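Local coordinates for protein Exo-poly-alpha-D-galacturonosidase (Thermotoga maritima, PDB 3JUR) that probably hydrolyses polygalacturonic acid, the backbone of pectin, as a hyperthermoactive exo-acting glycoside hydrolase of family 28, at residues V100-N112 and K266-V278. Numbering follows the deposited sequence.
Sequences VVLTRFEGIELYN and KSGRDADGRRIGV
The guanidinium of R275 turns an edge to the carboxylate of E109: NH2 donates in the guanidinium plane to E109 OE2 (3.1 Å), which it reaches from above the carboxylate plane, the two planes being turned 50° apart. CG1 of I276 lies over one face of this guanidinium, offset toward its rim. The same NH2 also bonds D272 OD1 (3.1 Å), so one long, branched cation bridges two carboxylates that would otherwise probably repel; R180 gives D272 a second positive partner. OD2 of D272 takes the backbone N-H of E109 almost straight (3.0 Å, 173°). E109 OE1, held by the hydroxyl of Y196, also takes a weak hydrogen bond from NH2 of R104 within a salt bridge, while CD1 of I276 packs against E109 CD (3.6 Å) and R104 NH2. Replacing E109 by an alanine is likely to leave R275 without its mate across the contact, strip Y196 and R104 of their acceptor, and open a gap beside CD1 of I276. In the right-handed parallel beta-helix of this family, this joins a hairpin standing off the coils to the short helix 270-276, which follows a strand of the solenoid. The hairpin's type I' turn, F105 to I108, presents two carbonyls to R269: NE bonds E106 O (2.8 Å) nearly in line with the C=O, and the backbone N bonds G107 O (3.0 Å). Bending at chi3 (-72°) swings R269 NE onto that carbonyl, while NH1 pairs with E304. Glycine suits G107, since a CB would strike CB of R269.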
ATOM      1  N   VAL D 100     -24.512  -7.048 -55.601  1.00 23.41           N
ATOM      2  CA  VAL D 100     -23.588  -7.531 -54.575  1.00 23.50           C
ATOM      3  C   VAL D 100     -22.129  -7.324 -54.992  1.00 23.34           C
ATOM      4  O   VAL D 100     -21.797  -7.408 -56.172  1.00 23.16           O
ATOM      5  CB  VAL D 100     -23.844  -9.029 -54.224  1.00 23.54           C
ATOM      6  CG1 VAL D 100     -25.167  -9.190 -53.489  1.00 23.81           C
ATOM      7  CG2 VAL D 100     -23.827  -9.908 -55.483  1.00 23.65           C
ATOM      8  N   VAL D 101     -21.275  -7.023 -54.019  1.00 23.49           N
ATOM      9  CA  VAL D 101     -19.838  -6.862 -54.257  1.00 23.51           C
ATOM     10  C   VAL D 101     -19.046  -7.782 -53.329  1.00 23.63           C
ATOM     11  O   VAL D 101     -19.584  -8.268 -52.331  1.00 23.81           O
ATOM     12  CB  VAL D 101     -19.368  -5.390 -54.055  1.00 23.64           C
ATOM     13  CG1 VAL D 101     -20.067  -4.457 -55.034  1.00 23.06           C
ATOM     14  CG2 VAL D 101     -19.574  -4.927 -52.601  1.00 23.25           C
ATOM     15  N   LEU D 102     -17.779  -8.025 -53.664  1.00 23.68           N
ATOM     16  CA  LEU D 102     -16.879  -8.770 -52.789  1.00 23.83           C
ATOM     17  C   LEU D 102     -16.699  -8.000 -51.495  1.00 23.99           C
ATOM     18  O   LEU D 102     -16.275  -6.844 -51.503  1.00 23.89           O
ATOM     19  CB  LEU D 102     -15.518  -8.999 -53.454  1.00 23.90           C
ATOM     20  CG  LEU D 102     -14.412  -9.667 -52.624  1.00 24.21           C
ATOM     21  CD1 LEU D 102     -14.742 -11.122 -52.277  1.00 24.39           C
ATOM     22  CD2 LEU D 102     -13.092  -9.591 -53.372  1.00 24.97           C
ATOM     23  N   THR D 103     -17.033  -8.650 -50.385  1.00 24.14           N
ATOM     24  CA  THR D 103     -16.973  -8.017 -49.073  1.00 24.25           C
ATOM     25  C   THR D 103     -16.789  -9.080 -47.979  1.00 24.19           C
ATOM     26  O   THR D 103     -16.388 -10.218 -48.263  1.00 24.15           O
ATOM     27  CB  THR D 103     -18.206  -7.067 -48.825  1.00 24.24           C
ATOM     28  OG1 THR D 103     -17.984  -6.260 -47.659  1.00 24.94           O
ATOM     29  CG2 THR D 103     -19.519  -7.843 -48.682  1.00 24.43           C
ATOM     30  N   ARG D 104     -17.071  -8.713 -46.739  1.00 24.03           N
ATOM     31  CA  ARG D 104     -16.833  -9.609 -45.625  1.00 24.19           C
ATOM     32  C   ARG D 104     -17.873  -9.361 -44.539  1.00 24.13           C
ATOM     33  O   ARG D 104     -18.271  -8.220 -44.310  1.00 24.60           O
ATOM     34  CB  ARG D 104     -15.410  -9.388 -45.094  1.00 24.32           C
ATOM     35  CG  ARG D 104     -14.703 -10.668 -44.690  1.00 24.83           C
ATOM     36  CD  ARG D 104     -13.301 -10.426 -44.166  1.00 24.85           C
ATOM     37  NE  ARG D 104     -12.290 -10.805 -45.145  1.00 24.20           N
ATOM     38  CZ  ARG D 104     -11.093 -11.295 -44.841  1.00 23.93           C
ATOM     39  NH1 ARG D 104     -10.741 -11.487 -43.571  1.00 24.12           N
ATOM     40  NH2 ARG D 104     -10.246 -11.603 -45.812  1.00 23.65           N
ATOM     41  N   PHE D 105     -18.338 -10.422 -43.890  1.00 23.90           N
ATOM     42  CA  PHE D 105     -19.223 -10.272 -42.733  1.00 23.70           C
ATOM     43  C   PHE D 105     -18.702 -11.077 -41.549  1.00 23.60           C
ATOM     44  O   PHE D 105     -18.610 -12.303 -41.610  1.00 23.74           O
ATOM     45  CB  PHE D 105     -20.668 -10.675 -43.063  1.00 23.75           C
ATOM     46  CG  PHE D 105     -21.669 -10.288 -41.995  1.00 23.49           C
ATOM     47  CD1 PHE D 105     -22.357  -9.082 -42.075  1.00 22.84           C
ATOM     48  CD2 PHE D 105     -21.913 -11.129 -40.905  1.00 23.61           C
ATOM     49  CE1 PHE D 105     -23.280  -8.722 -41.099  1.00 22.61           C
ATOM     50  CE2 PHE D 105     -22.830 -10.775 -39.920  1.00 23.27           C
ATOM     51  CZ  PHE D 105     -23.517  -9.568 -40.020  1.00 23.86           C
ATOM     52  N   GLU D 106     -18.368 -10.367 -40.477  1.00 23.48           N
ATOM     53  CA  GLU D 106     -17.795 -10.957 -39.253  1.00 23.39           C
ATOM     54  C   GLU D 106     -16.749 -12.040 -39.540  1.00 23.09           C
ATOM     55  O   GLU D 106     -16.821 -13.160 -39.017  1.00 22.90           O
ATOM     56  CB  GLU D 106     -18.904 -11.431 -38.299  1.00 23.36           C
ATOM     57  CG  GLU D 106     -19.731 -10.265 -37.736  1.00 24.25           C
ATOM     58  CD  GLU D 106     -20.792 -10.686 -36.726  1.00 27.14           C
ATOM     59  OE1 GLU D 106     -21.413 -11.759 -36.896  1.00 28.70           O
ATOM     60  OE2 GLU D 106     -21.020  -9.924 -35.765  1.00 28.13           O
ATOM     61  N   GLY D 107     -15.785 -11.682 -40.390  1.00 22.72           N
ATOM     62  CA  GLY D 107     -14.622 -12.521 -40.669  1.00 22.24           C
ATOM     63  C   GLY D 107     -14.751 -13.553 -41.782  1.00 22.16           C
ATOM     64  O   GLY D 107     -13.808 -14.308 -42.030  1.00 21.92           O
ATOM     65  N   ILE D 108     -15.899 -13.599 -42.451  1.00 21.93           N
ATOM     66  CA  ILE D 108     -16.085 -14.531 -43.574  1.00 22.03           C
ATOM     67  C   ILE D 108     -16.424 -13.777 -44.867  1.00 22.40           C
ATOM     68  O   ILE D 108     -17.335 -12.941 -44.888  1.00 22.54           O
ATOM     69  CB  ILE D 108     -17.156 -15.630 -43.271  1.00 22.08           C
ATOM     70  CG1 ILE D 108     -16.753 -16.471 -42.051  1.00 21.09           C
ATOM     71  CG2 ILE D 108     -17.364 -16.550 -44.492  1.00 21.45           C
ATOM     72  CD1 ILE D 108     -17.885 -17.272 -41.437  1.00 20.01           C
ATOM     73  N   GLU D 109     -15.676 -14.076 -45.931  1.00 22.23           N
ATOM     74  CA  GLU D 109     -15.877 -13.451 -47.237  1.00 22.44           C
ATOM     75  C   GLU D 109     -17.184 -13.887 -47.886  1.00 22.06           C
ATOM     76  O   GLU D 109     -17.602 -15.039 -47.755  1.00 22.01           O
ATOM     77  CB  GLU D 109     -14.716 -13.781 -48.178  1.00 22.70           C
ATOM     78  CG  GLU D 109     -13.394 -13.144 -47.784  1.00 23.77           C
ATOM     79  CD  GLU D 109     -12.349 -13.245 -48.879  1.00 25.63           C
ATOM     80  OE1 GLU D 109     -11.498 -12.331 -48.980  1.00 26.54           O
ATOM     81  OE2 GLU D 109     -12.382 -14.235 -49.638  1.00 26.47           O
ATOM     82  N   LEU D 110     -17.822 -12.954 -48.582  1.00 21.83           N
ATOM     83  CA  LEU D 110     -19.074 -13.221 -49.286  1.00 21.45           C
ATOM     84  C   LEU D 110     -19.353 -12.135 -50.325  1.00 21.51           C
ATOM     85  O   LEU D 110     -18.635 -11.132 -50.405  1.00 21.53           O
ATOM     86  CB  LEU D 110     -20.242 -13.306 -48.288  1.00 21.15           C
ATOM     87  CG  LEU D 110     -20.868 -12.008 -47.763  1.00 20.73           C
ATOM     88  CD1 LEU D 110     -22.166 -12.302 -47.052  1.00 20.10           C
ATOM     89  CD2 LEU D 110     -19.921 -11.232 -46.852  1.00 19.33           C
ATOM     90  N   TYR D 111     -20.392 -12.350 -51.126  1.00 21.55           N
ATOM     91  CA  TYR D 111     -20.952 -11.292 -51.956  1.00 21.50           C
ATOM     92  C   TYR D 111     -22.238 -10.799 -51.310  1.00 21.43           C
ATOM     93  O   TYR D 111     -23.148 -11.581 -51.025  1.00 21.76           O
ATOM     94  CB  TYR D 111     -21.161 -11.766 -53.398  1.00 21.37           C
ATOM     95  CG  TYR D 111     -19.878 -11.745 -54.190  1.00 21.61           C
ATOM     96  CD1 TYR D 111     -19.605 -10.710 -55.082  1.00 22.37           C
ATOM     97  CD2 TYR D 111     -18.919 -12.743 -54.022  1.00 22.28           C
ATOM     98  CE1 TYR D 111     -18.410 -10.682 -55.805  1.00 23.40           C
ATOM     99  CE2 TYR D 111     -17.725 -12.722 -54.730  1.00 23.32           C
ATOM    100  CZ  TYR D 111     -17.475 -11.692 -55.621  1.00 23.95           C
ATOM    101  OH  TYR D 111     -16.288 -11.681 -56.323  1.00 25.11           O
ATOM    102  N   ASN D 112     -22.285  -9.498 -51.055  1.00 21.46           N
ATOM    103  CA  ASN D 112     -23.357  -8.890 -50.281  1.00 21.55           C
ATOM    104  C   ASN D 112     -23.486  -7.410 -50.633  1.00 21.58           C
ATOM    105  O   ASN D 112     -22.729  -6.901 -51.463  1.00 21.42           O
ATOM    106  CB  ASN D 112     -23.085  -9.068 -48.778  1.00 21.44           C
ATOM    107  CG  ASN D 112     -24.283  -8.704 -47.905  1.00 21.34           C
ATOM    108  OD1 ASN D 112     -25.442  -8.887 -48.291  1.00 20.98           O
ATOM    109  ND2 ASN D 112     -24.001  -8.193 -46.714  1.00 19.95           N
ATOM    110  N   LYS D 266      -8.338  -7.836 -36.381  1.00 24.73           N
ATOM    111  CA  LYS D 266      -8.917  -9.103 -36.836  1.00 25.05           C
ATOM    112  C   LYS D 266      -8.138  -9.679 -38.019  1.00 25.26           C
ATOM    113  O   LYS D 266      -7.217  -9.034 -38.534  1.00 25.98           O
ATOM    114  CB  LYS D 266     -10.396  -8.909 -37.210  1.00 24.89           C
ATOM    115  CG  LYS D 266     -11.264  -8.317 -36.104  1.00 24.36           C
ATOM    116  CD  LYS D 266     -12.700  -8.129 -36.573  1.00 25.16           C
ATOM    117  CE  LYS D 266     -13.565  -7.466 -35.505  1.00 24.98           C
ATOM    118  NZ  LYS D 266     -13.909  -8.384 -34.385  1.00 26.16           N
ATOM    119  N   SER D 267      -8.491 -10.897 -38.434  1.00 25.44           N
ATOM    120  CA  SER D 267      -7.838 -11.576 -39.567  1.00 25.27           C
ATOM    121  C   SER D 267      -8.612 -12.805 -40.064  1.00 25.25           C
ATOM    122  O   SER D 267      -8.018 -13.816 -40.470  1.00 25.17           O
ATOM    123  CB  SER D 267      -6.388 -11.961 -39.227  1.00 25.31           C
ATOM    124  OG  SER D 267      -6.335 -12.834 -38.116  1.00 25.12           O
ATOM    125  N   GLY D 268      -9.937 -12.708 -40.046  1.00 25.14           N
ATOM    126  CA  GLY D 268     -10.786 -13.784 -40.550  1.00 24.69           C
ATOM    127  C   GLY D 268     -11.215 -14.774 -39.481  1.00 24.61           C
ATOM    128  O   GLY D 268     -10.582 -14.903 -38.430  1.00 23.99           O
ATOM    129  N   ARG D 269     -12.292 -15.487 -39.776  1.00 24.68           N
ATOM    130  CA  ARG D 269     -12.925 -16.384 -38.825  1.00 24.70           C
ATOM    131  C   ARG D 269     -12.856 -17.827 -39.318  1.00 24.59           C
ATOM    132  O   ARG D 269     -13.160 -18.113 -40.477  1.00 24.39           O
ATOM    133  CB  ARG D 269     -14.382 -15.955 -38.630  1.00 24.70           C
ATOM    134  CG  ARG D 269     -15.216 -16.840 -37.715  1.00 25.38           C
ATOM    135  CD  ARG D 269     -16.684 -16.430 -37.759  1.00 25.95           C
ATOM    136  NE  ARG D 269     -16.914 -15.153 -37.081  1.00 27.35           N
ATOM    137  CZ  ARG D 269     -17.540 -15.018 -35.913  1.00 28.14           C
ATOM    138  NH1 ARG D 269     -17.692 -13.813 -35.372  1.00 28.43           N
ATOM    139  NH2 ARG D 269     -18.015 -16.085 -35.282  1.00 27.96           N
ATOM    140  N   ASP D 270     -12.446 -18.725 -38.425  1.00 24.62           N
ATOM    141  CA  ASP D 270     -12.497 -20.173 -38.654  1.00 24.74           C
ATOM    142  C   ASP D 270     -11.901 -20.601 -40.007  1.00 24.78           C
ATOM    143  O   ASP D 270     -10.883 -20.047 -40.431  1.00 24.98           O
ATOM    144  CB  ASP D 270     -13.930 -20.697 -38.441  1.00 24.72           C
ATOM    145  CG  ASP D 270     -14.490 -20.348 -37.055  1.00 25.52           C
ATOM    146  OD1 ASP D 270     -13.712 -19.992 -36.143  1.00 25.79           O
ATOM    147  OD2 ASP D 270     -15.722 -20.429 -36.870  1.00 27.23           O
ATOM    148  N   ALA D 271     -12.526 -21.569 -40.677  1.00 24.61           N
ATOM    149  CA  ALA D 271     -11.995 -22.117 -41.929  1.00 24.96           C
ATOM    150  C   ALA D 271     -11.604 -21.054 -42.968  1.00 25.05           C
ATOM    151  O   ALA D 271     -10.534 -21.149 -43.571  1.00 24.95           O
ATOM    152  CB  ALA D 271     -12.957 -23.138 -42.533  1.00 24.75           C
ATOM    153  N   ASP D 272     -12.458 -20.048 -43.153  1.00 25.24           N
ATOM    154  CA  ASP D 272     -12.209 -18.976 -44.130  1.00 25.78           C
ATOM    155  C   ASP D 272     -10.960 -18.169 -43.769  1.00 25.60           C
ATOM    156  O   ASP D 272     -10.167 -17.813 -44.644  1.00 25.67           O
ATOM    157  CB  ASP D 272     -13.420 -18.048 -44.234  1.00 25.90           C
ATOM    158  CG  ASP D 272     -13.627 -17.510 -45.634  1.00 26.89           C
ATOM    159  OD1 ASP D 272     -13.841 -18.319 -46.556  1.00 29.29           O
ATOM    160  OD2 ASP D 272     -13.591 -16.276 -45.816  1.00 28.14           O
ATOM    161  N   GLY D 273     -10.798 -17.892 -42.478  1.00 25.46           N
ATOM    162  CA  GLY D 273      -9.614 -17.214 -41.955  1.00 25.43           C
ATOM    163  C   GLY D 273      -8.336 -18.020 -42.119  1.00 25.53           C
ATOM    164  O   GLY D 273      -7.289 -17.463 -42.446  1.00 25.39           O
ATOM    165  N   ARG D 274      -8.420 -19.333 -41.894  1.00 25.82           N
ATOM    166  CA  ARG D 274      -7.276 -20.230 -42.108  1.00 26.12           C
ATOM    167  C   ARG D 274      -6.932 -20.405 -43.581  1.00 26.06           C
ATOM    168  O   ARG D 274      -5.757 -20.504 -43.928  1.00 26.29           O
ATOM    169  CB  ARG D 274      -7.512 -21.605 -41.487  1.00 26.09           C
ATOM    170  CG  ARG D 274      -7.347 -21.638 -40.001  1.00 26.31           C
ATOM    171  CD  ARG D 274      -7.772 -22.980 -39.446  1.00 27.16           C
ATOM    172  NE  ARG D 274      -8.684 -22.750 -38.339  1.00 29.61           N
ATOM    173  CZ  ARG D 274      -9.950 -23.147 -38.300  1.00 29.08           C
ATOM    174  NH1 ARG D 274     -10.473 -23.856 -39.285  1.00 27.01           N
ATOM    175  NH2 ARG D 274     -10.685 -22.845 -37.243  1.00 29.97           N
ATOM    176  N   ARG D 275      -7.955 -20.467 -44.433  1.00 26.28           N
ATOM    177  CA  ARG D 275      -7.770 -20.582 -45.886  1.00 26.24           C
ATOM    178  C   ARG D 275      -6.948 -19.409 -46.432  1.00 26.16           C
ATOM    179  O   ARG D 275      -5.939 -19.622 -47.111  1.00 26.33           O
ATOM    180  CB  ARG D 275      -9.123 -20.679 -46.616  1.00 26.38           C
ATOM    181  CG  ARG D 275      -9.031 -20.645 -48.160  1.00 27.09           C
ATOM    182  CD  ARG D 275     -10.404 -20.575 -48.836  1.00 27.82           C
ATOM    183  NE  ARG D 275     -11.171 -19.377 -48.469  1.00 29.41           N
ATOM    184  CZ  ARG D 275     -11.167 -18.232 -49.153  1.00 29.64           C
ATOM    185  NH1 ARG D 275     -10.434 -18.106 -50.251  1.00 29.98           N
ATOM    186  NH2 ARG D 275     -11.901 -17.205 -48.738  1.00 30.21           N
ATOM    187  N   ILE D 276      -7.380 -18.184 -46.126  1.00 25.88           N
ATOM    188  CA  ILE D 276      -6.691 -16.972 -46.581  1.00 25.54           C
ATOM    189  C   ILE D 276      -5.322 -16.865 -45.900  1.00 25.52           C
ATOM    190  O   ILE D 276      -4.330 -16.512 -46.540  1.00 25.54           O
ATOM    191  CB  ILE D 276      -7.566 -15.712 -46.366  1.00 25.60           C
ATOM    192  CG1 ILE D 276      -8.813 -15.788 -47.255  1.00 25.59           C
ATOM    193  CG2 ILE D 276      -6.786 -14.429 -46.675  1.00 25.55           C
ATOM    194  CD1 ILE D 276      -9.991 -14.989 -46.748  1.00 26.43           C
ATOM    195  N   GLY D 277      -5.282 -17.196 -44.609  1.00 25.16           N
ATOM    196  CA  GLY D 277      -4.038 -17.304 -43.844  1.00 24.96           C
ATOM    197  C   GLY D 277      -3.147 -16.072 -43.831  1.00 24.71           C
ATOM    198  O   GLY D 277      -1.928 -16.196 -43.885  1.00 24.73           O
ATOM    199  N   VAL D 278      -3.751 -14.886 -43.769  1.00 24.33           N
ATOM    200  CA  VAL D 278      -2.992 -13.637 -43.715  1.00 23.92           C
ATOM    201  C   VAL D 278      -3.243 -12.957 -42.372  1.00 23.74           C
ATOM    202  O   VAL D 278      -4.390 -12.681 -42.025  1.00 23.72           O
ATOM    203  CB  VAL D 278      -3.336 -12.675 -44.890  1.00 23.94           C
ATOM    204  CG1 VAL D 278      -2.625 -11.334 -44.717  1.00 23.01           C
ATOM    205  CG2 VAL D 278      -2.957 -13.302 -46.233  1.00 23.84           C
TER